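Local coordinates for envelope glycoprotein (Bourbon virus, PDB 5ZKX) that probably fuses the viral envelope with a host-cell membrane during entry, as a trimeric class III fusion protein of the gp64 family, at residues Glu261-Lys264 and Asn265-Leu268; Ala282-Tyr285 and Asp286-Val290; Leu308-Arg311 and Phe312-Thr316; Gln432-Leu435 and Asp436-Thr439. All blocks are in the same frame, centred on the assembly; numbering follows the deposited sequence.

In the fold
Along the chain the four contacts follow one another in numerical order, and each is a local arrangement within one continuous run of residues. Contact 1 lies in the surface loop joining strands 256-260 and 271-272, touched by no other subunit. Contacts 2 and 3 share helix 284-329, one at its first turn and the other farther along, their centres about 39 Å apart. Contact 4 closes helix 422-437, with its centre about 73 Å from that of contact 3 and on the opposite side of the chain's centre. Contacts 2, 3 and 4 all touch both other subunits, so trimer contacts extend over much of this elongated postfusion molecule.

Contact 1: residues Glu261-Lys264 and Asn265-Leu268; sequences EKQK and NNLL
Q263 and N266 are the two ends of a tight reversal in the loop between strands 256-260 and 271-272. Their CA atoms are 4.7 Å apart, and the backbone angles of K264 and N265 between them are those of a type I beta turn. No direct hydrogen bond closes it: the gap from Q263 O to N266 N is 3.9 Å.

Water supplies a polar link. One molecule accepts from Q263 N at 2.8 Å and from N265 N at 2.9 Å, and it gives a weak bond to N266 OD1, so that it bridges the start and the middle of the turn. Asparagine suits this corner because its short amide can fold back on the turn. With CG beside the backbone N of its own residue (chi1 -65°), N266 brings OD1 to 3.2 Å from Q263 CA, and the two amide planes stand 33° apart.

The other touch is apolar. L268 points its side chain at the bend, and its CD1 lies 3.8 Å from Q263 CG, the leucine crossing the glutamine methylenes at about a right angle. K264 instead runs its extended chain away from the turn, which suits a lysine whose ammonium belongs in solvent. At the end of the turn, N266 O accepts from K259 NZ, and L268 also packs on S248.

The chemistry is that of a hydrated surface turn: a water gathers two backbone N-H groups and, weakly, the N266 side chain without replacing the missing O...H-N bond, and one leucine lying against aliphatic carbons adds a small apolar touch.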
loop_
_atom_site.group_PDB
_atom_site.type_symbol
_atom_site.label_atom_id
_atom_site.label_comp_id
_atom_site.label_asym_id
_atom_site.label_seq_id
_atom_site.Cartn_x
_atom_site.Cartn_y
_atom_site.Cartn_z
ATOM N N GLU A 261 3.314 -7.421 31.604
ATOM C CA GLU A 261 3.425 -7.864 32.983
ATOM C C GLU A 261 2.450 -7.048 33.822
ATOM O O GLU A 261 2.033 -5.958 33.421
ATOM C CB GLU A 261 4.862 -7.716 33.479
ATOM C CG GLU A 261 5.777 -8.833 32.997
ATOM C CD GLU A 261 7.104 -8.323 32.476
ATOM O OE1 GLU A 261 7.677 -8.968 31.571
ATOM O OE2 GLU A 261 7.574 -7.279 32.970
ATOM N N LYS A 262 2.088 -7.569 35.000
ATOM C CA LYS A 262 0.818 -7.150 35.588
ATOM C C LYS A 262 -0.279 -7.573 34.618
ATOM O O LYS A 262 -0.770 -6.740 33.848
ATOM C CB LYS A 262 0.745 -5.643 35.880
ATOM C CG LYS A 262 1.665 -5.152 36.982
ATOM C CD LYS A 262 1.176 -5.604 38.343
ATOM C CE LYS A 262 2.203 -6.494 39.016
ATOM N NZ LYS A 262 1.658 -7.144 40.240
ATOM N N GLN A 263 -0.674 -8.855 34.679
ATOM C CA GLN A 263 -1.141 -9.734 33.602
ATOM C C GLN A 263 -0.017 -10.588 33.032
ATOM O O GLN A 263 -0.181 -11.200 31.973
ATOM C CB GLN A 263 -1.798 -8.965 32.453
ATOM C CG GLN A 263 -3.291 -8.776 32.604
ATOM C CD GLN A 263 -3.651 -7.366 33.013
ATOM O OE1 GLN A 263 -3.137 -6.394 32.457
ATOM N NE2 GLN A 263 -4.538 -7.245 33.995
ATOM N N LYS A 264 1.120 -10.650 33.726
ATOM C CA LYS A 264 2.084 -11.707 33.440
ATOM C C LYS A 264 1.583 -13.057 33.943
ATOM O O LYS A 264 1.696 -14.070 33.243
ATOM C CB LYS A 264 3.439 -11.378 34.067
ATOM C CG LYS A 264 4.398 -12.561 34.097
ATOM C CD LYS A 264 5.817 -12.136 34.436
ATOM C CE LYS A 264 6.764 -13.324 34.415
ATOM N NZ LYS A 264 8.194 -12.905 34.405
ATOM N N ASN A 265 1.024 -13.090 35.153
ATOM C CA ASN A 265 0.535 -14.316 35.772
ATOM C C ASN A 265 -0.922 -14.613 35.441
ATOM O O ASN A 265 -1.503 -15.528 36.035
ATOM C CB ASN A 265 0.704 -14.246 37.293
ATOM C CG ASN A 265 2.124 -14.529 37.739
ATOM O OD1 ASN A 265 2.703 -13.780 38.526
ATOM N ND2 ASN A 265 2.695 -15.618 37.238
ATOM N N ASN A 266 -1.526 -13.865 34.523
ATOM C CA ASN A 266 -2.917 -14.063 34.146
ATOM C C ASN A 266 -3.003 -14.782 32.805
ATOM O O ASN A 266 -2.171 -14.569 31.918
ATOM C CB ASN A 266 -3.658 -12.726 34.066
ATOM C CG ASN A 266 -3.768 -12.040 35.414
ATOM O OD1 ASN A 266 -3.334 -10.903 35.582
ATOM N ND2 ASN A 266 -4.353 -12.731 36.383
ATOM N N LEU A 267 -4.015 -15.638 32.668
ATOM C CA LEU A 267 -4.277 -16.350 31.421
ATOM C C LEU A 267 -5.274 -15.542 30.599
ATOM O O LEU A 267 -6.430 -15.376 31.000
ATOM C CB LEU A 267 -4.814 -17.752 31.699
ATOM C CG LEU A 267 -3.872 -18.738 32.387
ATOM C CD1 LEU A 267 -4.655 -19.919 32.939
ATOM C CD2 LEU A 267 -2.796 -19.206 31.425
ATOM N N LEU A 268 -4.832 -15.044 29.447
ATOM C CA LEU A 268 -5.669 -14.204 28.605
ATOM C C LEU A 268 -5.509 -14.610 27.151
ATOM O O LEU A 268 -4.407 -14.953 26.713
ATOM C CB LEU A 268 -5.311 -12.717 28.749
ATOM C CG LEU A 268 -5.113 -12.133 30.148
ATOM C CD1 LEU A 268 -3.638 -11.899 30.420
ATOM C CD2 LEU A 268 -5.898 -10.840 30.297
HETATM O O HOH W 1 -0.117 -10.835 36.531
#

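Contact 2: residues Ala282-Tyr285 and Asp286-Val290; sequences ASVY and DVNNV
S283 and D286 meet where the chain turns from an extended lead-in into helix 284-329, with S283 at the N-cap. The first main-chain bonds of the helix span the junction: V287 N donates to S283 O at 3.2 Å. The bonds from N288 N to V284 O and from N289 N to Y285 O follow, each 2.9 Å. In this postfusion trimer the helix starts between the other two subunits, V414 of both packing against this turn.

Serine suits the cap because its hydroxyl is short enough to fold back over the helix end. S283 OG accepts from D286 N at 3.1 Å with an N-H...O angle of 152°; to get there it stands between its own backbone N and carbonyl carbon (chi1 76°). A water bridges the two side chains, accepting from S283 OG and donating to D286 OD1. The other carboxylate oxygen, OD2, accepts from the backbone N atoms of E415 and G416 of the second subunit. An acidic residue in the first turn also probably gains from the positive end of the helix dipole.

V284 and N288, a turn apart, lie side by side, CG1 against ND2 at 3.8 Å; ND2 also gives a weak hydrogen bond to E277 OE2 of the second subunit. N289 spends both ends of its amide on the second subunit, on F242 N and D240 O; its OD1 also takes a bond from a water, 3.3 Å away, that is weakly linked to Y285 OH.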
loop_
_atom_site.group_PDB
_atom_site.type_symbol
_atom_site.label_atom_id
_atom_site.label_comp_id
_atom_site.label_asym_id
_atom_site.label_seq_id
_atom_site.Cartn_x
_atom_site.Cartn_y
_atom_site.Cartn_z
ATOM N N ALA A 282 -2.790 -3.948 -0.552
ATOM C CA ALA A 282 -3.463 -2.669 -0.397
ATOM C C ALA A 282 -3.547 -1.970 -1.744
ATOM O O ALA A 282 -2.584 -1.963 -2.513
ATOM C CB ALA A 282 -2.727 -1.791 0.613
ATOM N N SER A 283 -4.705 -1.387 -2.029
ATOM C CA SER A 283 -4.916 -0.769 -3.325
ATOM C C SER A 283 -4.282 0.617 -3.378
ATOM O O SER A 283 -4.054 1.269 -2.356
ATOM C CB SER A 283 -6.409 -0.670 -3.637
ATOM O OG SER A 283 -7.011 0.383 -2.908
ATOM N N VAL A 284 -3.993 1.059 -4.607
ATOM C CA VAL A 284 -3.513 2.418 -4.847
ATOM C C VAL A 284 -4.451 3.434 -4.218
ATOM O O VAL A 284 -4.013 4.482 -3.726
ATOM C CB VAL A 284 -3.351 2.656 -6.365
ATOM C CG1 VAL A 284 -3.253 4.142 -6.686
ATOM C CG2 VAL A 284 -2.136 1.910 -6.893
ATOM N N TYR A 285 -5.753 3.136 -4.206
ATOM C CA TYR A 285 -6.716 4.058 -3.620
ATOM C C TYR A 285 -6.553 4.144 -2.109
ATOM O O TYR A 285 -6.717 5.220 -1.523
ATOM C CB TYR A 285 -8.135 3.630 -3.980
ATOM C CG TYR A 285 -9.171 4.584 -3.451
ATOM C CD1 TYR A 285 -9.785 4.356 -2.230
ATOM C CD2 TYR A 285 -9.520 5.724 -4.162
ATOM C CE1 TYR A 285 -10.718 5.225 -1.733
ATOM C CE2 TYR A 285 -10.464 6.606 -3.671
ATOM C CZ TYR A 285 -11.058 6.351 -2.452
ATOM O OH TYR A 285 -11.998 7.213 -1.940
ATOM N N ASP A 286 -6.246 3.022 -1.458
ATOM C CA ASP A 286 -6.030 3.040 -0.016
ATOM C C ASP A 286 -4.844 3.925 0.344
ATOM O O ASP A 286 -4.925 4.752 1.258
ATOM C CB ASP A 286 -5.816 1.617 0.501
ATOM C CG ASP A 286 -7.048 0.756 0.353
ATOM O OD1 ASP A 286 -8.120 1.304 0.028
ATOM O OD2 ASP A 286 -6.947 -0.470 0.565
ATOM N N VAL A 287 -3.731 3.767 -0.376
ATOM C CA VAL A 287 -2.537 4.551 -0.085
ATOM C C VAL A 287 -2.776 6.023 -0.394
ATOM O O VAL A 287 -2.312 6.908 0.337
ATOM C CB VAL A 287 -1.335 3.984 -0.861
ATOM C CG1 VAL A 287 -0.104 4.861 -0.677
ATOM C CG2 VAL A 287 -1.043 2.574 -0.394
ATOM N N ASN A 288 -3.512 6.312 -1.471
ATOM C CA ASN A 288 -3.868 7.695 -1.770
ATOM C C ASN A 288 -4.784 8.283 -0.702
ATOM O O ASN A 288 -4.767 9.497 -0.473
ATOM C CB ASN A 288 -4.521 7.783 -3.149
ATOM C CG ASN A 288 -3.504 7.940 -4.268
ATOM O OD1 ASN A 288 -2.345 8.266 -4.027
ATOM N ND2 ASN A 288 -3.940 7.712 -5.500
ATOM N N ASN A 289 -5.584 7.445 -0.038
ATOM C CA ASN A 289 -6.393 7.916 1.083
ATOM C C ASN A 289 -5.517 8.284 2.276
ATOM O O ASN A 289 -5.744 9.310 2.925
ATOM C CB ASN A 289 -7.413 6.843 1.472
ATOM C CG ASN A 289 -8.583 7.398 2.260
ATOM O OD1 ASN A 289 -9.183 8.405 1.884
ATOM N ND2 ASN A 289 -8.923 6.731 3.354
ATOM N N VAL A 290 -4.514 7.455 2.580
ATOM C CA VAL A 290 -3.559 7.792 3.632
ATOM C C VAL A 290 -2.834 9.086 3.290
ATOM O O VAL A 290 -2.552 9.910 4.168
ATOM C CB VAL A 290 -2.575 6.628 3.848
ATOM C CG1 VAL A 290 -1.402 7.056 4.718
ATOM C CG2 VAL A 290 -3.294 5.440 4.474
HETATM O O HOH W 2 -9.395 0.020 -2.031
HETATM O O HOH W 3 -9.939 9.397 -1.150
#

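Contact 3: residues Leu308-Arg311 and Phe312-Thr316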
loop_
_atom_site.group_PDB
_atom_site.type_symbol
_atom_site.label_atom_id
_atom_site.label_comp_id
_atom_site.label_asym_id
_atom_site.label_seq_id
_atom_site.Cartn_x
_atom_site.Cartn_y
_atom_site.Cartn_z
ATOM N N LEU A 308 0.170 29.739 17.199
ATOM C CA LEU A 308 1.280 30.046 18.097
ATOM C C LEU A 308 2.139 31.185 17.562
ATOM O O LEU A 308 2.721 31.942 18.347
ATOM C CB LEU A 308 2.134 28.800 18.324
ATOM C CG LEU A 308 1.458 27.570 18.935
ATOM C CD1 LEU A 308 2.446 26.426 19.058
ATOM C CD2 LEU A 308 0.852 27.885 20.290
ATOM N N ASP A 309 2.236 31.321 16.238
ATOM C CA ASP A 309 2.977 32.437 15.657
ATOM C C ASP A 309 2.287 33.761 15.953
ATOM O O ASP A 309 2.947 34.760 16.258
ATOM C CB ASP A 309 3.123 32.235 14.149
ATOM C CG ASP A 309 4.229 33.080 13.546
ATOM O OD1 ASP A 309 5.120 33.530 14.298
ATOM O OD2 ASP A 309 4.209 33.294 12.315
ATOM N N HIS A 310 0.959 33.785 15.862
ATOM C CA HIS A 310 0.209 34.992 16.187
ATOM C C HIS A 310 0.340 35.339 17.664
ATOM O O HIS A 310 0.411 36.518 18.028
ATOM C CB HIS A 310 -1.256 34.800 15.795
ATOM C CG HIS A 310 -2.191 35.779 16.429
ATOM N ND1 HIS A 310 -2.291 37.090 16.014
ATOM C CD2 HIS A 310 -3.085 35.633 17.436
ATOM C CE1 HIS A 310 -3.201 37.711 16.743
ATOM N NE2 HIS A 310 -3.699 36.850 17.613
ATOM N N ARG A 311 0.373 34.322 18.528
ATOM C CA ARG A 311 0.568 34.565 19.953
ATOM C C ARG A 311 1.912 35.231 20.217
ATOM O O ARG A 311 2.002 36.173 21.011
ATOM C CB ARG A 311 0.459 33.252 20.727
ATOM C CG ARG A 311 -0.938 32.653 20.751
ATOM C CD ARG A 311 -1.005 31.458 21.690
ATOM N NE ARG A 311 -2.365 30.958 21.848
ATOM C CZ ARG A 311 -2.710 29.979 22.679
ATOM N NH1 ARG A 311 -1.793 29.385 23.432
ATOM N NH2 ARG A 311 -3.974 29.588 22.755
ATOM N N PHE A 312 2.969 34.759 19.553
ATOM C CA PHE A 312 4.283 35.371 19.725
ATOM C C PHE A 312 4.305 36.808 19.219
ATOM O O PHE A 312 5.018 37.651 19.777
ATOM C CB PHE A 312 5.347 34.544 19.006
ATOM C CG PHE A 312 5.976 33.485 19.867
ATOM C CD1 PHE A 312 6.796 33.831 20.925
ATOM C CD2 PHE A 312 5.754 32.145 19.611
ATOM C CE1 PHE A 312 7.375 32.862 21.717
ATOM C CE2 PHE A 312 6.335 31.173 20.399
ATOM C CZ PHE A 312 7.145 31.534 21.453
ATOM N N SER A 313 3.547 37.105 18.161
ATOM C CA SER A 313 3.466 38.477 17.674
ATOM C C SER A 313 2.768 39.373 18.686
ATOM O O SER A 313 3.189 40.512 18.915
ATOM C CB SER A 313 2.738 38.515 16.331
ATOM O OG SER A 313 2.695 39.830 15.808
ATOM N N VAL A 314 1.701 38.868 19.306
ATOM C CA VAL A 314 1.006 39.622 20.344
ATOM C C VAL A 314 1.929 39.867 21.531
ATOM O O VAL A 314 1.944 40.959 22.112
ATOM C CB VAL A 314 -0.278 38.880 20.758
ATOM C CG1 VAL A 314 -0.793 39.394 22.092
ATOM C CG2 VAL A 314 -1.332 39.021 19.672
ATOM N N LEU A 315 2.728 38.863 21.899
ATOM C CA LEU A 315 3.615 39.011 23.047
ATOM C C LEU A 315 4.679 40.071 22.795
ATOM O O LEU A 315 4.980 40.873 23.683
ATOM C CB LEU A 315 4.270 37.672 23.385
ATOM C CG LEU A 315 3.390 36.635 24.083
ATOM C CD1 LEU A 315 4.252 35.529 24.656
ATOM C CD2 LEU A 315 2.543 37.274 25.171
ATOM N N THR A 316 5.258 40.092 21.593
ATOM C CA THR A 316 6.301 41.072 21.312
ATOM C C THR A 316 5.740 42.487 21.282
ATOM O O THR A 316 6.439 43.436 21.657
ATOM C CB THR A 316 7.003 40.754 19.991
ATOM O OG1 THR A 316 6.054 40.760 18.920
ATOM C CG2 THR A 316 7.680 39.395 20.059
#
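F312 and L308 make the close part of this helical stretch, on the side turned to L308 and F312 of the other subunits. F312 N donates to L308 O at 3.1 Å, and the same carbonyl oxygen lies 3.3 Å from F312 CD2. L315, one turn beyond R311, sets CG 3.4 Å from R311 O. These apolar residues suit their place because copies of the same helix press on them: L308 meets L308 of both other subunits, and F312 packs its ring edge-to-face with F312 of the third.

Together the three copies of helix 284-329 form the central helical bundle of the postfusion trimer. Charges ring this core. Between subunits, D309 OD1 forms a salt bridge with R311 NH1 of the second subunit, while R311 NH1 here repeats the bond to D309 OD1 of the third; the arginine reaches across because its chain runs extended from CG to NE. S313 OG lies within bonding distance of Y18 O and E20 OE2 of the second subunit, Y18 O being the stronger partner; its single proton can serve them only by sharing or alternating.

The looser side belongs to H310 and V314, four residues apart. V314 CG2 sits over one face of the imidazole, 4.0 Å from its centroid and 27° off the ring normal, a CH-pi contact. The histidine is exposed to solvent, yet its ND1 is hydrogen-bonded to E20 OE1 of the second subunit.

Contact 4: residues Gln432-Leu435 and Asp436-Thr439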
loop_
_atom_site.group_PDB
_atom_site.type_symbol
_atom_site.label_atom_id
_atom_site.label_comp_id
_atom_site.label_asym_id
_atom_site.label_seq_id
_atom_site.Cartn_x
_atom_site.Cartn_y
_atom_site.Cartn_z
ATOM N N GLN A 432 2.252 -23.291 -12.487
ATOM C CA GLN A 432 1.943 -22.656 -13.762
ATOM C C GLN A 432 2.697 -23.326 -14.901
ATOM O O GLN A 432 2.176 -23.443 -16.017
ATOM C CB GLN A 432 2.272 -21.164 -13.692
ATOM C CG GLN A 432 1.892 -20.380 -14.937
ATOM C CD GLN A 432 0.419 -20.488 -15.272
ATOM O OE1 GLN A 432 0.054 -20.816 -16.398
ATOM N NE2 GLN A 432 -0.435 -20.209 -14.295
ATOM N N ALA A 433 3.924 -23.779 -14.638
ATOM C CA ALA A 433 4.689 -24.484 -15.659
ATOM C C ALA A 433 4.043 -25.820 -16.003
ATOM O O ALA A 433 4.035 -26.229 -17.170
ATOM C CB ALA A 433 6.129 -24.685 -15.190
ATOM N N LEU A 434 3.495 -26.511 -15.001
ATOM C CA LEU A 434 2.784 -27.756 -15.266
ATOM C C LEU A 434 1.569 -27.513 -16.152
ATOM O O LEU A 434 1.307 -28.280 -17.083
ATOM C CB LEU A 434 2.365 -28.414 -13.953
ATOM C CG LEU A 434 1.584 -29.721 -14.093
ATOM C CD1 LEU A 434 2.461 -30.799 -14.702
ATOM C CD2 LEU A 434 1.039 -30.169 -12.746
ATOM N N LEU A 435 0.815 -26.447 -15.877
ATOM C CA LEU A 435 -0.281 -26.078 -16.764
ATOM C C LEU A 435 0.228 -25.795 -18.169
ATOM O O LEU A 435 -0.375 -26.232 -19.156
ATOM C CB LEU A 435 -1.018 -24.859 -16.213
ATOM C CG LEU A 435 -1.953 -25.081 -15.024
ATOM C CD1 LEU A 435 -2.550 -23.759 -14.577
ATOM C CD2 LEU A 435 -3.051 -26.079 -15.366
ATOM N N ASP A 436 1.346 -25.075 -18.278
ATOM C CA ASP A 436 1.853 -24.689 -19.593
ATOM C C ASP A 436 2.300 -25.902 -20.400
ATOM O O ASP A 436 2.131 -25.932 -21.623
ATOM C CB ASP A 436 3.007 -23.698 -19.441
ATOM C CG ASP A 436 2.534 -22.281 -19.182
ATOM O OD1 ASP A 436 1.309 -22.069 -19.047
ATOM O OD2 ASP A 436 3.392 -21.377 -19.115
ATOM N N THR A 437 2.870 -26.910 -19.740
ATOM C CA THR A 437 3.385 -28.066 -20.464
ATOM C C THR A 437 2.306 -29.091 -20.791
ATOM O O THR A 437 2.501 -29.900 -21.703
ATOM C CB THR A 437 4.513 -28.739 -19.670
ATOM O OG1 THR A 437 5.125 -29.754 -20.474
ATOM C CG2 THR A 437 3.980 -29.375 -18.399
ATOM N N MET A 438 1.174 -29.065 -20.086
ATOM C CA MET A 438 0.115 -30.045 -20.267
ATOM C C MET A 438 -0.980 -29.581 -21.225
ATOM O O MET A 438 -2.102 -30.091 -21.151
ATOM C CB MET A 438 -0.513 -30.398 -18.916
ATOM C CG MET A 438 0.415 -31.110 -17.948
ATOM S SD MET A 438 0.796 -32.789 -18.453
ATOM C CE MET A 438 -0.840 -33.495 -18.531
ATOM N N THR A 439 -0.688 -28.638 -22.123
ATOM C CA THR A 439 -1.745 -28.106 -22.977
ATOM C C THR A 439 -2.127 -29.062 -24.104
ATOM O O THR A 439 -3.295 -29.095 -24.509
ATOM C CB THR A 439 -1.338 -26.755 -23.569
ATOM O OG1 THR A 439 -0.033 -26.857 -24.147
ATOM C CG2 THR A 439 -1.336 -25.684 -22.492
#
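The C-terminal end of helix 422-437 is where L434 and M438 meet, as the chain leaves the helical path at M438. The last regular bonds are D436 N to Q432 O and T437 N to A433 O, each 2.9 Å. After them the pattern frays: M438 N divides itself between L434 O at 3.1 Å and L435 O at 3.4 Å, both weak, with N-H...O angles of 133° and 137°.

Leucine and methionine suit this apolar flank. They lie side by side and point the same way, L434 CD1 against M438 CG at 3.8 Å. L434 lies against R142 and E187 of its own chain; M438 bends away at chi2 and chi3 and packs on L123 and on Y440 of the second subunit. T437 serves two settings at once. Its OG1 is anti to the backbone N (chi1 -172°) and hydrogen-bonded to L123 O, which leaves the methyl CG2 tucked against the helix, 3.2 Å from L434 O. On another flank L435 is buried between subunits, touching Q432 of the second, while L435 of the third packs on Q432 and D436 here.

Just beyond the helix end two main-chain carbonyls, M438 O and T439 O, accept from lysines: weakly from K125 of the same chain, and from K125 of the third subunit. Two positive charges beside the C-terminal end would probably be favourable to the helix dipole.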